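Endopolygalacturonase (Chondrostereum purpureum, PDB 1K5C) probably cleaves the alpha-1,4-galacturonosyl links of polygalacturonate by hydrolysis within the chain. Local coordinates at residues A[123-127]-A[158-162]; A[103-109]-A[127-133]; A[202-208]-A[233-239]; A[185-191]-A[212-218]. All coordinates share one frame; numbering follows the deposited sequence. Where two conformers were deposited one is given.

Interaction 1: residues A[123-127]-A[158-162]; sequences SVGPT and SANNV. With NAG (2-acetamido-2-deoxy-beta-D-glucopyranose), chain C.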
loop_
_atom_site.group_PDB
_atom_site.type_symbol
_atom_site.label_atom_id
_atom_site.label_comp_id
_atom_site.label_asym_id
_atom_site.label_seq_id
_atom_site.Cartn_x
_atom_site.Cartn_y
_atom_site.Cartn_z
ATOM N N SER A 123 -3.549 -7.181 -1.238
ATOM C CA SER A 123 -2.200 -7.668 -1.504
ATOM C C SER A 123 -2.023 -7.870 -3.003
ATOM O O SER A 123 -2.872 -8.501 -3.651
ATOM C CB SER A 123 -2.012 -8.995 -0.744
ATOM O OG SER A 123 -0.785 -9.587 -1.108
ATOM N N VAL A 124 -0.952 -7.326 -3.539
ATOM C CA VAL A 124 -0.686 -7.304 -4.975
ATOM C C VAL A 124 0.560 -8.106 -5.252
ATOM O O VAL A 124 1.660 -7.776 -4.744
ATOM C CB VAL A 124 -0.519 -5.859 -5.444
ATOM C CG1 VAL A 124 -0.255 -5.794 -6.942
ATOM C CG2 VAL A 124 -1.744 -5.030 -5.018
ATOM N N GLY A 125 0.444 -9.090 -6.128
ATOM C CA GLY A 125 1.616 -9.821 -6.646
ATOM C C GLY A 125 1.589 -11.284 -6.346
ATOM O O GLY A 125 0.848 -11.746 -5.455
ATOM N N PRO A 126 2.435 -12.050 -7.013
ATOM C CA PRO A 126 3.344 -11.582 -8.077
ATOM C C PRO A 126 2.585 -11.368 -9.383
ATOM O O PRO A 126 1.430 -11.761 -9.547
ATOM C CB PRO A 126 4.349 -12.740 -8.225
ATOM C CG PRO A 126 3.615 -13.950 -7.753
ATOM C CD PRO A 126 2.619 -13.498 -6.742
ATOM N N THR A 127 3.316 -10.760 -10.313
ATOM C CA THR A 127 2.760 -10.445 -11.644
ATOM C C THR A 127 3.491 -11.272 -12.739
ATOM O O THR A 127 4.589 -11.764 -12.555
ATOM C CB THR A 127 2.896 -8.949 -11.988
ATOM O OG1 THR A 127 4.327 -8.678 -11.901
ATOM C CG2 THR A 127 2.137 -8.079 -11.023
ATOM N N SER A 158 4.223 -6.659 -3.463
ATOM C CA SER A 158 5.448 -7.478 -3.670
ATOM C C SER A 158 5.355 -7.997 -5.102
ATOM O O SER A 158 4.785 -9.071 -5.332
ATOM C CB SER A 158 5.594 -8.576 -2.642
ATOM O OG SER A 158 5.856 -8.041 -1.336
ATOM N N ALA A 159 5.842 -7.205 -6.035
ATOM C CA ALA A 159 5.527 -7.481 -7.452
ATOM C C ALA A 159 6.341 -6.527 -8.306
ATOM O O ALA A 159 6.703 -5.433 -7.906
ATOM C CB ALA A 159 4.037 -7.174 -7.702
ATOM N N ASN A 160 6.557 -6.972 -9.568
ATOM C CA ASN A 160 7.120 -6.099 -10.596
ATOM C C ASN A 160 6.027 -5.486 -11.454
ATOM O O ASN A 160 4.962 -6.085 -11.661
ATOM C CB ASN A 160 8.075 -6.909 -11.494
ATOM C CG ASN A 160 9.181 -7.575 -10.691
ATOM O OD1 ASN A 160 9.804 -6.961 -9.842
ATOM N ND2 ASN A 160 9.440 -8.813 -11.026
ATOM N N ASN A 161 6.329 -4.329 -12.066
ATOM C CA ASN A 161 5.505 -3.846 -13.168
ATOM C C ASN A 161 4.061 -3.566 -12.770
ATOM O O ASN A 161 3.112 -3.995 -13.410
ATOM C CB ASN A 161 5.535 -4.867 -14.347
ATOM C CG ASN A 161 6.954 -5.207 -14.734
ATOM O OD1 ASN A 161 7.834 -4.348 -14.869
ATOM N ND2 ASN A 161 7.152 -6.520 -14.959
ATOM N N VAL A 162 3.921 -2.784 -11.689
ATOM C CA VAL A 162 2.614 -2.414 -11.130
ATOM C C VAL A 162 2.386 -0.919 -11.230
ATOM O O VAL A 162 3.304 -0.123 -10.943
ATOM C CB VAL A 162 2.581 -2.858 -9.641
ATOM C CG1 VAL A 162 1.371 -2.242 -8.914
ATOM C CG2 VAL A 162 2.557 -4.363 -9.542
HETATM C C1 NAG C . 8.296 -7.230 -15.453
HETATM C C2 NAG C . 8.727 -6.615 -16.862
HETATM C C3 NAG C . 9.992 -7.440 -17.306
HETATM C C4 NAG C . 11.114 -7.339 -16.285
HETATM C C5 NAG C . 10.531 -7.903 -14.916
HETATM C C6 NAG C . 11.589 -7.543 -13.883
HETATM C C7 NAG C . 6.794 -6.062 -18.266
HETATM C C8 NAG C . 5.759 -6.521 -19.162
HETATM N N2 NAG C . 7.666 -6.956 -17.800
HETATM O O3 NAG C . 10.433 -6.955 -18.599
HETATM O O4 NAG C . 12.210 -8.258 -16.551
HETATM O O5 NAG C . 9.434 -6.961 -14.607
HETATM O O6 NAG C . 11.243 -6.192 -13.625
HETATM O O7 NAG C . 6.910 -4.929 -17.957
HETATM O O HOH W 1 6.095 -9.991 -9.649
HETATM O O HOH W 2 5.630 -8.843 -14.332
HETATM O O HOH W 3 7.224 -11.044 -11.854
#
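Val124 meets the neighbouring turn with both backbone and side chain. Its carbonyl O receives the N-H of Ser158 at 3.1 Å, nearly along the C=O axis, while its CG1 reaches tip to tip toward CG2 of Val162, 4.1 Å away. At Gly125 the CA lies 3.7 Å from CB of Ala159 and offers a C-H to O of Ser158; a side chain here would collide with both residues, and the backbone angles themselves call for glycine. Pro126, entered through a cis peptide bond, leads the chain on to Thr127, whose side chain points at the opposite segment and divides its work. With chi1 at 58°, OG1 is placed to donate to O of Asn160 at 2.7 Å, tilted 23° from the carbonyl plane, while CG2 rests between CB of Ala159 (3.9 Å) and CG2 of Val162. The same OG1 accepts from a water that, in the conformer described, takes the N-H of Asn161 ND2, the atom bonded to C1 of the N-acetylglucosamine. A valine here would probably leave O of Asn160 without this donor and the water beside the glycan without its acceptor. A second water joins the backbone N atoms of Thr127 and Asn160. These bridges belong to this glycosylated corner; parallel pairing of successive coils that gives way to a turn is characteristic of the family's right-handed parallel beta-helix.

Interaction 2: residues A[103-109]-A[127-133]; sequences IKGSGTY and TDAHLTL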
loop_
_atom_site.group_PDB
_atom_site.type_symbol
_atom_site.label_atom_id
_atom_site.label_comp_id
_atom_site.label_asym_id
_atom_site.label_seq_id
_atom_site.Cartn_x
_atom_site.Cartn_y
_atom_site.Cartn_z
ATOM N N ILE A 103 -4.534 -10.122 -5.457
ATOM C CA ILE A 103 -4.594 -9.954 -6.919
ATOM C C ILE A 103 -3.235 -10.344 -7.485
ATOM O O ILE A 103 -2.201 -9.769 -7.086
ATOM C CB ILE A 103 -4.967 -8.532 -7.318
ATOM C CG1 ILE A 103 -6.307 -8.112 -6.719
ATOM C CG2 ILE A 103 -4.954 -8.387 -8.853
ATOM C CD1 ILE A 103 -6.665 -6.657 -6.905
ATOM N N LYS A 104 -3.223 -11.342 -8.393
ATOM C CA LYS A 104 -2.025 -11.879 -8.976
ATOM C C LYS A 104 -2.143 -11.870 -10.504
ATOM O O LYS A 104 -3.262 -11.962 -11.048
ATOM C CB LYS A 104 -1.812 -13.360 -8.534
ATOM C CG LYS A 104 -1.740 -13.583 -7.073
ATOM C CD LYS A 104 -1.343 -15.018 -6.797
ATOM C CE LYS A 104 -2.035 -15.652 -5.664
ATOM N NZ LYS A 104 -1.416 -17.021 -5.602
ATOM N N GLY A 105 -1.006 -11.890 -11.175
ATOM C CA GLY A 105 -0.969 -12.031 -12.628
ATOM C C GLY A 105 -0.824 -10.653 -13.288
ATOM O O GLY A 105 0.118 -9.923 -13.014
ATOM N N SER A 106 -1.762 -10.322 -14.177
ATOM C CA SER A 106 -1.654 -9.066 -14.923
ATOM C C SER A 106 -3.051 -8.655 -15.398
ATOM O O SER A 106 -4.010 -9.405 -15.351
ATOM C CB SER A 106 -0.706 -9.206 -16.119
ATOM O OG SER A 106 -1.089 -10.348 -16.937
ATOM N N GLY A 107 -3.106 -7.419 -15.907
ATOM C CA GLY A 107 -4.329 -6.843 -16.420
ATOM C C GLY A 107 -4.618 -5.489 -15.809
ATOM O O GLY A 107 -3.699 -4.779 -15.374
ATOM N N THR A 108 -5.897 -5.144 -15.778
ATOM C CA THR A 108 -6.385 -3.840 -15.334
ATOM C C THR A 108 -7.610 -4.054 -14.469
ATOM O O THR A 108 -8.559 -4.708 -14.918
ATOM C CB THR A 108 -6.741 -2.926 -16.528
ATOM O OG1 THR A 108 -5.581 -2.791 -17.347
ATOM C CG2 THR A 108 -7.156 -1.544 -16.111
ATOM N N TYR A 109 -7.575 -3.528 -13.252
ATOM C CA TYR A 109 -8.624 -3.660 -12.250
ATOM C C TYR A 109 -9.148 -2.274 -11.950
ATOM O O TYR A 109 -8.374 -1.401 -11.525
ATOM C CB TYR A 109 -8.065 -4.303 -10.948
ATOM C CG TYR A 109 -7.777 -5.785 -11.154
ATOM C CD1 TYR A 109 -6.740 -6.252 -11.921
ATOM C CD2 TYR A 109 -8.684 -6.717 -10.617
ATOM C CE1 TYR A 109 -6.543 -7.628 -12.136
ATOM C CE2 TYR A 109 -8.501 -8.076 -10.840
ATOM C CZ TYR A 109 -7.432 -8.534 -11.587
ATOM O OH TYR A 109 -7.297 -9.880 -11.785
ATOM N N THR A 127 3.316 -10.760 -10.313
ATOM C CA THR A 127 2.760 -10.445 -11.644
ATOM C C THR A 127 3.491 -11.272 -12.739
ATOM O O THR A 127 4.589 -11.764 -12.555
ATOM C CB THR A 127 2.896 -8.949 -11.988
ATOM O OG1 THR A 127 4.327 -8.678 -11.901
ATOM C CG2 THR A 127 2.137 -8.079 -11.023
ATOM N N ASP A 128 2.782 -11.355 -13.885
ATOM C CA ASP A 128 3.374 -11.970 -15.080
ATOM C C ASP A 128 3.449 -10.999 -16.233
ATOM O O ASP A 128 3.908 -11.430 -17.336
ATOM C CB ASP A 128 2.632 -13.257 -15.484
ATOM C CG ASP A 128 1.225 -13.046 -15.984
ATOM O OD1 ASP A 128 0.640 -11.967 -15.767
ATOM O OD2 ASP A 128 0.741 -13.991 -16.671
ATOM N N ALA A 129 3.072 -9.767 -16.059
ATOM C CA ALA A 129 3.057 -8.701 -17.058
ATOM C C ALA A 129 2.543 -7.461 -16.315
ATOM O O ALA A 129 2.379 -7.507 -15.085
ATOM C CB ALA A 129 2.209 -9.020 -18.276
ATOM N N HIS A 130 2.260 -6.363 -17.016
ATOM C CA HIS A 130 1.869 -5.173 -16.257
ATOM C C HIS A 130 0.520 -5.385 -15.568
ATOM O O HIS A 130 -0.411 -5.982 -16.118
ATOM C CB HIS A 130 1.782 -3.961 -17.197
ATOM C CG HIS A 130 2.000 -2.668 -16.414
ATOM N ND1 HIS A 130 3.295 -2.180 -16.304
ATOM C CD2 HIS A 130 1.375 -1.917 -15.561
ATOM C CE1 HIS A 130 3.410 -1.107 -15.562
ATOM N NE2 HIS A 130 2.171 -0.931 -15.102
ATOM N N LEU A 131 0.414 -4.867 -14.340
ATOM C CA LEU A 131 -0.806 -4.915 -13.543
ATOM C C LEU A 131 -1.158 -3.500 -13.108
ATOM O O LEU A 131 -0.325 -2.848 -12.455
ATOM C CB LEU A 131 -0.593 -5.868 -12.351
ATOM C CG LEU A 131 -1.811 -5.983 -11.420
ATOM C CD1 LEU A 131 -3.019 -6.620 -12.122
ATOM C CD2 LEU A 131 -1.430 -6.857 -10.232
ATOM N N THR A 132 -2.359 -3.059 -13.465
ATOM C CA THR A 132 -2.826 -1.722 -13.151
ATOM C C THR A 132 -4.048 -1.810 -12.278
ATOM O O THR A 132 -5.018 -2.522 -12.629
ATOM C CB THR A 132 -3.181 -0.936 -14.427
ATOM O OG1 THR A 132 -1.965 -0.820 -15.196
ATOM C CG2 THR A 132 -3.677 0.465 -14.117
ATOM N N LEU A 133 -4.032 -1.085 -11.159
ATOM C CA LEU A 133 -5.192 -0.918 -10.272
ATOM C C LEU A 133 -5.595 0.560 -10.381
ATOM O O LEU A 133 -4.753 1.441 -10.150
ATOM C CB LEU A 133 -4.859 -1.271 -8.825
ATOM C CG LEU A 133 -4.893 -2.748 -8.421
ATOM C CD1 LEU A 133 -4.525 -3.827 -9.351
ATOM C CD2 LEU A 133 -4.181 -2.917 -7.056
HETATM O O HOH W 4 -1.789 -3.078 -16.705
#
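Ser106 and Asp128 make the shortest polar contact between the two corners: OG donates to OD1 at 2.6 Å, on the syn side of the carboxylate and 20° out of its plane. Both side chains have chi1 near +60°, which folds OG and the carboxylate back over their own backbones and toward each other. Beside this bond, CB of Ser106 packs on CB of Ala129 at 3.6 Å. The corner backbones are tied by Asp128 N to Gly105 O, with the donor 57° above the carbonyl plane, and more squarely by Gly107 N to His130 O. Parallel pairing then settles in, Thr132 N reaching Gly107 O and Tyr109 N reaching Thr132 O at 2.8 Å. Inside, CD1 of Leu131 approaches CD1 and CE1 of Tyr109 at 3.7 Å, and CD1 of Leu133 meets CB of the tyrosine. Ile103 CG2 lies 3.6 Å above one face of the ring, toward its rim, and also touches CD2 of Leu131. In the next shell, Gly67 N bonds to Ser106 OG and Thr66 OG1 to Asp128 OD2, so a third coil helps to position the pair. With an alanine in place of Ser106, OD1 of Asp128 and Gly67 N would probably both be left without their hydroxyl partner. The negative charge of Asp128 is probably stabilised by hydrogen bonds from these neutral hydroxyl groups.

Interaction 3: residues A[202-208]-A[233-239]; sequences IATGKHV and ATSASVS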
loop_
_atom_site.group_PDB
_atom_site.type_symbol
_atom_site.label_atom_id
_atom_site.label_comp_id
_atom_site.label_asym_id
_atom_site.label_seq_id
_atom_site.Cartn_x
_atom_site.Cartn_y
_atom_site.Cartn_z
ATOM N N ILE A 202 11.374 -3.094 4.687
ATOM C CA ILE A 202 12.225 -3.949 3.859
ATOM C C ILE A 202 12.840 -5.022 4.741
ATOM O O ILE A 202 13.517 -4.717 5.752
ATOM C CB ILE A 202 13.304 -3.093 3.166
ATOM C CG1 ILE A 202 12.662 -2.046 2.245
ATOM C CG2 ILE A 202 14.306 -3.985 2.452
ATOM C CD1 ILE A 202 11.961 -2.625 1.020
ATOM N N ALA A 203 12.607 -6.260 4.357
ATOM C CA ALA A 203 13.102 -7.455 5.054
ATOM C C ALA A 203 14.258 -8.076 4.298
ATOM O O ALA A 203 14.537 -7.770 3.115
ATOM C CB ALA A 203 11.945 -8.475 5.163
ATOM N N THR A 204 14.931 -9.022 4.958
ATOM C CA THR A 204 16.033 -9.737 4.334
ATOM C C THR A 204 15.591 -10.336 2.973
ATOM O O THR A 204 14.515 -10.936 2.831
ATOM C CB THR A 204 16.478 -10.855 5.289
ATOM O OG1 THR A 204 17.163 -10.140 6.353
ATOM C CG2 THR A 204 17.426 -11.872 4.643
ATOM N N GLY A 205 16.483 -10.135 1.986
ATOM C CA GLY A 205 16.289 -10.707 0.656
ATOM C C GLY A 205 15.338 -9.912 -0.224
ATOM O O GLY A 205 15.091 -10.374 -1.363
ATOM N N LYS A 206 14.828 -8.782 0.218
ATOM C CA LYS A 206 13.866 -8.011 -0.584
ATOM C C LYS A 206 14.541 -6.807 -1.213
ATOM O O LYS A 206 15.425 -6.175 -0.620
ATOM C CB LYS A 206 12.699 -7.584 0.339
ATOM C CG LYS A 206 12.002 -8.788 1.023
ATOM C CD LYS A 206 11.543 -9.862 0.049
ATOM C CE LYS A 206 10.847 -10.984 0.855
ATOM N NZ LYS A 206 10.562 -12.129 -0.046
ATOM N N HIS A 207 14.080 -6.486 -2.440
ATOM C CA HIS A 207 14.736 -5.440 -3.227
ATOM C C HIS A 207 13.651 -4.641 -3.940
ATOM O O HIS A 207 12.916 -5.188 -4.760
ATOM C CB HIS A 207 15.650 -6.053 -4.326
ATOM C CG HIS A 207 16.709 -6.932 -3.718
ATOM N ND1 HIS A 207 17.917 -6.442 -3.232
ATOM C CD2 HIS A 207 16.695 -8.289 -3.494
ATOM C CE1 HIS A 207 18.615 -7.461 -2.725
ATOM N NE2 HIS A 207 17.912 -8.558 -2.899
ATOM N N VAL A 208 13.559 -3.352 -3.583
ATOM C CA VAL A 208 12.585 -2.430 -4.218
ATOM C C VAL A 208 13.394 -1.505 -5.118
ATOM O O VAL A 208 14.403 -0.940 -4.695
ATOM C CB VAL A 208 11.792 -1.672 -3.167
ATOM C CG1 VAL A 208 11.040 -0.523 -3.798
ATOM C CG2 VAL A 208 10.853 -2.636 -2.446
ATOM N N ALA A 233 17.842 -6.457 8.593
ATOM C CA ALA A 233 17.754 -7.015 7.241
ATOM C C ALA A 233 19.091 -7.060 6.569
ATOM O O ALA A 233 19.894 -6.124 6.650
ATOM C CB ALA A 233 16.799 -6.160 6.380
ATOM N N THR A 234 19.321 -8.158 5.836
ATOM C CA THR A 234 20.494 -8.296 5.011
ATOM C C THR A 234 20.088 -8.712 3.601
ATOM O O THR A 234 18.954 -9.122 3.328
ATOM C CB THR A 234 21.439 -9.394 5.618
ATOM O OG1 THR A 234 20.724 -10.635 5.686
ATOM C CG2 THR A 234 21.914 -8.939 7.006
ATOM N N SER A 235 21.042 -8.609 2.663
ATOM C CA SER A 235 20.760 -8.974 1.239
ATOM C C SER A 235 19.507 -8.292 0.732
ATOM O O SER A 235 18.631 -8.936 0.118
ATOM C CB SER A 235 20.649 -10.494 1.076
ATOM O OG SER A 235 21.830 -11.137 1.482
ATOM N N ALA A 236 19.404 -6.970 1.020
ATOM C CA ALA A 236 18.175 -6.231 0.728
ATOM C C ALA A 236 18.573 -4.864 0.146
ATOM O O ALA A 236 19.722 -4.431 0.319
ATOM C CB ALA A 236 17.330 -6.060 1.970
ATOM N N SER A 237 17.628 -4.154 -0.458
ATOM C CA SER A 237 17.964 -2.807 -0.982
ATOM C C SER A 237 16.719 -2.063 -1.393
ATOM O O SER A 237 15.675 -2.651 -1.687
ATOM C CB SER A 237 18.893 -2.890 -2.204
ATOM O OG SER A 237 18.345 -3.682 -3.245
ATOM N N VAL A 238 16.869 -0.727 -1.449
ATOM C CA VAL A 238 15.913 0.187 -2.087
ATOM C C VAL A 238 16.728 1.075 -2.978
ATOM O O VAL A 238 17.652 1.722 -2.510
ATOM C CB VAL A 238 15.155 1.048 -1.062
ATOM C CG1 VAL A 238 14.218 2.023 -1.769
ATOM C CG2 VAL A 238 14.427 0.168 -0.060
ATOM N N SER A 239 16.411 1.102 -4.308
ATOM C CA SER A 239 17.233 1.903 -5.231
ATOM C C SER A 239 16.374 2.514 -6.314
ATOM O O SER A 239 15.675 1.804 -7.032
ATOM C CB SER A 239 18.302 1.026 -5.849
ATOM O OG SER A 239 19.208 1.759 -6.643
HETATM O O HOH W 5 16.842 -2.342 -4.946
#
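Residues 202-208 and 233-239 run side by side through adjacent turns before settling into parallel pairing, in which Ser237 N bonds to Lys206 O and Val208 N to Ser237 O. The first segment bends through a type II turn from Ala203 to Lys206, with Gly205 at positive phi and its N-H given to O of Thr234 at 3.0 Å. At the turn, Thr204 and Thr234 lie alongside each other, OG1 of Thr204 accepting the N-H of Thr234 at 3.0 Å, nearly straight at 165°. Further along, the outward face carries His207 and Ser237: OG of the serine sits at the edge of the imidazole, in its plane, 2.8 Å from ND1 in a hydrogen bond whose proton could belong to either. A chi1 of 56° on Ser237 stands OG between its own N and carbonyl carbon, facing that ring edge. A water joins the same OG to O of Val208. Inward, Ile202 CG2 packs on CB of Ala236 at 3.7 Å, and its CG1 is equally near CG2 of Val238, the two chains slanting across each other. Such turns between strands of adjacent coils, with aliphatic side chains stacked inward, are characteristic of the right-handed parallel beta-helix. Ile199 of strand 197-202 touches both Val208 and Val238, and Val238 makes backbone bonds to Pro274 and Ser276 beyond.

Interaction 4: residues A[185-191]-A[212-218]; sequences RFENNQC and VIKGNTV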
loop_
_atom_site.group_PDB
_atom_site.type_symbol
_atom_site.label_atom_id
_atom_site.label_comp_id
_atom_site.label_asym_id
_atom_site.label_seq_id
_atom_site.Cartn_x
_atom_site.Cartn_y
_atom_site.Cartn_z
ATOM N N ARG A 185 4.639 2.162 -9.869
ATOM C CA ARG A 185 4.189 3.543 -10.001
ATOM C C ARG A 185 2.925 3.727 -9.148
ATOM O O ARG A 185 1.991 2.940 -9.275
ATOM C CB ARG A 185 3.912 3.875 -11.457
ATOM C CG ARG A 185 3.503 5.328 -11.673
ATOM C CD ARG A 185 3.255 5.526 -13.178
ATOM N NE ARG A 185 4.426 6.079 -13.593
ATOM C CZ ARG A 185 4.928 7.273 -13.888
ATOM N NH1 ARG A 185 4.394 8.450 -13.889
ATOM N NH2 ARG A 185 6.166 6.982 -14.179
ATOM N N PHE A 186 2.936 4.741 -8.282
ATOM C CA PHE A 186 1.809 5.066 -7.396
ATOM C C PHE A 186 1.464 6.539 -7.749
ATOM O O PHE A 186 2.229 7.439 -7.344
ATOM C CB PHE A 186 2.200 4.873 -5.956
ATOM C CG PHE A 186 1.075 5.050 -4.941
ATOM C CD1 PHE A 186 0.117 4.040 -4.815
ATOM C CD2 PHE A 186 1.001 6.170 -4.127
ATOM C CE1 PHE A 186 -0.910 4.186 -3.857
ATOM C CE2 PHE A 186 -0.018 6.308 -3.181
ATOM C CZ PHE A 186 -0.962 5.309 -3.042
ATOM N N GLU A 187 0.409 6.756 -8.533
ATOM C CA GLU A 187 0.169 8.067 -9.117
ATOM C C GLU A 187 -1.288 8.527 -8.918
ATOM O O GLU A 187 -2.247 7.798 -9.161
ATOM C CB GLU A 187 0.498 8.054 -10.629
ATOM C CG GLU A 187 0.329 9.418 -11.281
ATOM C CD GLU A 187 1.015 9.547 -12.627
ATOM O OE1 GLU A 187 1.278 8.542 -13.297
ATOM O OE2 GLU A 187 1.252 10.719 -13.032
ATOM N N ASN A 188 -1.422 9.803 -8.515
ATOM C CA ASN A 188 -2.744 10.470 -8.464
ATOM C C ASN A 188 -3.702 9.742 -7.538
ATOM O O ASN A 188 -4.912 9.643 -7.824
ATOM C CB ASN A 188 -3.328 10.644 -9.869
ATOM C CG ASN A 188 -2.518 11.582 -10.742
ATOM O OD1 ASN A 188 -1.611 12.293 -10.271
ATOM N ND2 ASN A 188 -2.762 11.583 -12.031
ATOM N N ASN A 189 -3.191 9.303 -6.382
ATOM C CA ASN A 189 -4.006 8.683 -5.345
ATOM C C ASN A 189 -4.250 9.662 -4.180
ATOM O O ASN A 189 -3.507 10.634 -4.046
ATOM C CB ASN A 189 -3.297 7.408 -4.812
ATOM C CG ASN A 189 -3.032 6.463 -5.939
ATOM O OD1 ASN A 189 -3.914 5.827 -6.497
ATOM N ND2 ASN A 189 -1.756 6.335 -6.297
ATOM N N GLN A 190 -5.260 9.354 -3.378
ATOM C CA GLN A 190 -5.592 10.155 -2.190
ATOM C C GLN A 190 -5.546 9.243 -0.958
ATOM O O GLN A 190 -6.243 8.206 -0.940
ATOM C CB GLN A 190 -6.989 10.729 -2.332
ATOM C CG GLN A 190 -7.041 11.791 -3.451
ATOM C CD GLN A 190 -8.499 12.076 -3.664
ATOM O OE1 GLN A 190 -9.212 12.584 -2.800
ATOM N NE2 GLN A 190 -8.904 11.736 -4.865
ATOM N N CYS A 191 -4.753 9.616 0.027
ATOM C CA CYS A 191 -4.533 8.864 1.247
ATOM C C CYS A 191 -4.928 9.681 2.447
ATOM O O CYS A 191 -4.444 10.817 2.559
ATOM C CB CYS A 191 -3.016 8.533 1.358
ATOM S SG CYS A 191 -2.294 7.604 0.010
ATOM N N VAL A 212 8.126 5.213 -8.723
ATOM C CA VAL A 212 7.684 6.603 -8.950
ATOM C C VAL A 212 6.440 6.838 -8.102
ATOM O O VAL A 212 5.440 6.120 -8.236
ATOM C CB VAL A 212 7.397 6.855 -10.446
ATOM C CG1 VAL A 212 6.768 8.226 -10.619
ATOM C CG2 VAL A 212 8.711 6.752 -11.245
ATOM N N ILE A 213 6.525 7.839 -7.229
ATOM C CA ILE A 213 5.440 8.258 -6.337
ATOM C C ILE A 213 5.057 9.670 -6.789
ATOM O O ILE A 213 5.806 10.627 -6.478
ATOM C CB ILE A 213 5.900 8.198 -4.862
ATOM C CG1 ILE A 213 6.341 6.854 -4.455
ATOM C CG2 ILE A 213 4.831 8.784 -3.939
ATOM C CD1 ILE A 213 5.437 5.773 -4.460
ATOM N N LYS A 214 3.981 9.788 -7.557
ATOM C CA LYS A 214 3.742 11.043 -8.298
ATOM C C LYS A 214 2.289 11.503 -8.143
ATOM O O LYS A 214 1.358 10.737 -8.348
ATOM C CB LYS A 214 4.043 10.862 -9.779
ATOM C CG LYS A 214 3.862 12.110 -10.634
ATOM C CD LYS A 214 4.418 11.921 -12.038
ATOM C CE LYS A 214 4.254 13.157 -12.953
ATOM N NZ LYS A 214 4.365 14.571 -12.380
ATOM N N GLY A 215 2.116 12.816 -7.832
ATOM C CA GLY A 215 0.773 13.389 -7.968
ATOM C C GLY A 215 -0.203 13.007 -6.883
ATOM O O GLY A 215 -1.412 13.221 -7.062
ATOM N N ASN A 216 0.280 12.450 -5.756
ATOM C CA ASN A 216 -0.628 11.998 -4.712
ATOM C C ASN A 216 -0.916 13.085 -3.697
ATOM O O ASN A 216 -0.138 14.008 -3.483
ATOM C CB ASN A 216 0.032 10.779 -3.974
ATOM C CG ASN A 216 0.390 9.697 -4.946
ATOM O OD1 ASN A 216 1.656 9.531 -5.251
ATOM N ND2 ASN A 216 -0.517 8.976 -5.450
ATOM N N THR A 217 -2.069 12.920 -3.027
ATOM C CA THR A 217 -2.425 13.771 -1.906
ATOM C C THR A 217 -2.511 12.924 -0.645
ATOM O O THR A 217 -3.130 11.833 -0.662
ATOM C CB THR A 217 -3.793 14.449 -2.185
ATOM O OG1 THR A 217 -3.688 15.279 -3.332
ATOM C CG2 THR A 217 -4.275 15.326 -1.059
ATOM N N VAL A 218 -1.872 13.377 0.431
ATOM C CA VAL A 218 -1.892 12.702 1.705
ATOM C C VAL A 218 -2.375 13.714 2.740
ATOM O O VAL A 218 -1.792 14.827 2.813
ATOM C CB VAL A 218 -0.505 12.175 2.094
ATOM C CG1 VAL A 218 -0.535 11.501 3.469
ATOM C CG2 VAL A 218 0.062 11.230 1.013
#
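Val212 CG1 lies over one face of the Arg185 guanidinium, 3.7 Å above its plane and toward the rim, while the Glu187 carboxylate stands at the edge. The salt bridge between Arg185 NH1 and Glu187 OE1 is 3.2 Å long and lies in the guanidinium plane, but meets the carboxylate from above its own plane. The bend at chi3 (-98°) lays the guanidinium beside Val212 with NH1 directed at Glu187. Lys214 runs alongside Glu187, with Lys214 CD 3.5 Å from Glu187 OE2. The lysine's NZ forms a salt bridge with Asp244 on the following coil. On the inward side, Asn189 ND2 sits 3.1 Å above the centre of the Phe186 ring; its amide is held by Cys167 N and Ile164 O. The amide of Asn216 crosses the same ring obliquely, the planes 30° apart, and lies almost parallel to that of Asn189. Ile213 CD1, in the conformer described, adds an apolar contact with CB of Phe186. The backbones run parallel, their strand axes 4.8 Å apart; after the turn, Cys191 N bonds to Thr217 O. Cys191, disulfide-bonded to Cys175, packs its CB near CG2 of Val218. Asparagines set in line at the same corner of successive coils, with aligned aliphatic and aromatic residues inside, are the stacking seen in right-handed parallel beta-helices such as the pectin-degrading enzymes.

The four contacts join neighbouring coils of one beta-helix. Interactions 1 and 2 share Thr127, their centres 7 Å apart, so three coils meet at this corner. Interaction 1 carries the N-acetylglucosamine on Asn161, and the side chain of Ala129 in interaction 2 lies about 4 Å from a bound N-acetylglucosamine. Interaction 4 connects to interaction 1 through Val162 O and Arg185 N, 2.9 Å apart. Interactions 3 and 4 both use strand 207-221, their centres about 23 Å apart. The side chain of Ile202 is about 7 Å from that of Lys228, and Val218's about 8 Å from that of the probably catalytic His195; both bind galacturonate in another structure of this enzyme, but none is bound here.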